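Local coordinates for uricase (Bacillus fastidiosus, PDB 4R8X), which probably oxidises urate to 5-hydroxyisourate with molecular oxygen, the first step on the route from urate to (S)-allantoin, at residues D[149-154]-D[158-163]. Residues are numbered along the deposited sequence; the frame is centred on the assembly and turned at random.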
# COMPACT_ATOMS: atom_id res chain seq x y z
N GLU D 149 14.50 -20.02 -15.19
CA GLU D 149 14.95 -21.08 -14.30
C GLU D 149 15.78 -22.05 -15.12
O GLU D 149 15.37 -22.49 -16.21
CB GLU D 149 13.78 -21.80 -13.62
CG GLU D 149 14.23 -22.84 -12.60
CD GLU D 149 13.12 -23.37 -11.70
OE1 GLU D 149 12.03 -22.78 -11.66
OE2 GLU D 149 13.34 -24.38 -11.02
N VAL D 150 16.97 -22.36 -14.61
CA VAL D 150 17.88 -23.27 -15.28
C VAL D 150 18.11 -24.47 -14.37
O VAL D 150 18.30 -24.32 -13.16
CB VAL D 150 19.22 -22.57 -15.60
CG1 VAL D 150 20.20 -23.56 -16.25
CG2 VAL D 150 18.98 -21.41 -16.54
N ALA D 151 18.07 -25.67 -14.95
CA ALA D 151 18.34 -26.91 -14.23
C ALA D 151 19.51 -27.66 -14.85
O ALA D 151 19.78 -27.56 -16.04
CB ALA D 151 17.09 -27.80 -14.20
N ARG D 152 20.20 -28.42 -14.02
CA ARG D 152 21.29 -29.26 -14.48
C ARG D 152 20.70 -30.45 -15.25
O ARG D 152 19.62 -30.95 -14.92
CB ARG D 152 22.10 -29.74 -13.28
CG ARG D 152 23.58 -29.91 -13.54
CD ARG D 152 24.33 -30.26 -12.26
NE ARG D 152 24.42 -29.20 -11.25
CZ ARG D 152 25.21 -28.13 -11.34
NH1 ARG D 152 25.96 -27.95 -12.42
NH2 ARG D 152 25.26 -27.23 -10.37
N THR D 153 21.39 -30.89 -16.30
CA THR D 153 21.05 -32.14 -16.95
C THR D 153 22.28 -33.02 -16.85
O THR D 153 23.31 -32.60 -16.33
CB THR D 153 20.71 -31.97 -18.43
OG1 THR D 153 21.89 -31.60 -19.15
CG2 THR D 153 19.63 -30.90 -18.61
N ALA D 154 22.18 -34.23 -17.39
CA ALA D 154 23.30 -35.16 -17.37
C ALA D 154 24.45 -34.68 -18.28
O ALA D 154 25.56 -35.19 -18.18
CB ALA D 154 22.83 -36.53 -17.79
N GLU D 158 19.98 -26.75 -18.79
CA GLU D 158 18.89 -26.40 -19.68
C GLU D 158 17.95 -25.40 -19.01
O GLU D 158 17.77 -25.42 -17.78
CB GLU D 158 18.11 -27.64 -20.13
CG GLU D 158 17.28 -28.30 -19.02
CD GLU D 158 16.49 -29.52 -19.52
OE1 GLU D 158 15.83 -30.18 -18.69
OE2 GLU D 158 16.54 -29.81 -20.73
N VAL D 159 17.36 -24.53 -19.82
CA VAL D 159 16.31 -23.64 -19.34
C VAL D 159 15.02 -24.43 -19.18
O VAL D 159 14.55 -25.04 -20.14
CB VAL D 159 16.09 -22.49 -20.33
CG1 VAL D 159 14.87 -21.66 -19.92
CG2 VAL D 159 17.34 -21.64 -20.40
N VAL D 160 14.49 -24.47 -17.97
CA VAL D 160 13.25 -25.21 -17.73
C VAL D 160 12.04 -24.29 -17.61
O VAL D 160 10.91 -24.75 -17.71
CB VAL D 160 13.36 -26.17 -16.51
CG1 VAL D 160 14.36 -27.29 -16.80
CG2 VAL D 160 13.74 -25.41 -15.27
N GLU D 161 12.28 -23.00 -17.42
CA GLU D 161 11.22 -22.01 -17.56
C GLU D 161 11.80 -20.69 -18.05
O GLU D 161 12.82 -20.25 -17.56
CB GLU D 161 10.46 -21.77 -16.26
CG GLU D 161 9.40 -20.66 -16.41
CD GLU D 161 8.45 -20.53 -15.23
OE1 GLU D 161 8.56 -21.32 -14.27
OE2 GLU D 161 7.57 -19.64 -15.29
N GLN D 162 11.14 -20.08 -19.03
CA GLN D 162 11.48 -18.73 -19.47
C GLN D 162 10.18 -17.95 -19.62
O GLN D 162 9.25 -18.40 -20.28
CB GLN D 162 12.26 -18.75 -20.79
CG GLN D 162 12.81 -17.40 -21.24
CD GLN D 162 13.44 -17.49 -22.61
OE1 GLN D 162 12.76 -17.76 -23.60
NE2 GLN D 162 14.75 -17.29 -22.69
N ALA D 163 10.11 -16.79 -18.96
CA ALA D 163 8.96 -15.90 -19.08
C ALA D 163 9.42 -14.48 -19.38
O ALA D 163 10.49 -14.07 -18.93
CB ALA D 163 8.13 -15.92 -17.79
O HOH W 1 16.77 -30.73 -15.97
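A chi1 of -176° and an extended chain send the Glu149 side chain out along one face of the hairpin past Val160, whose own chi1 of -67° puts CG1 anti to the carbonyl carbon and leaves CG2 to rest against the glutamate stem, 3.7 Å from Glu149 CG. The other branch, Val160 CG1, meets Ala151 CB at 3.8 Å. Val160 is the extra residue of a classic beta bulge in the antiparallel hairpin of strands 143-153 and 156-173: Val160 and Glu161 both face Glu149. Glu149 O accepts a 2.8 Å bond from Val160 N and a weak one, 3.4 Å, from Glu161 N, while Glu149 N donates to Glu161 O. Ordinary pairing follows on the turn side, where Ala151 and Glu158 exchange two backbone bonds. The Glu149 and Glu161 carboxylates lie on the same face, OE1 to OE1 4.6 Å; Arg110 salt-bridges both, probably offsetting their repulsion, and Lys50 pairs with Glu149 OE2. Val150 and Val159 point to the other face, toward helix 88-102, and touch loosely, CG2 to CG2 4.2 Å. Near the turn, the Thr153 and Glu158 side chains cross at about a right angle, Thr153 CG2 3.5 Å from Glu158 CG, and a water donates to Arg152 O and Glu158 OE1.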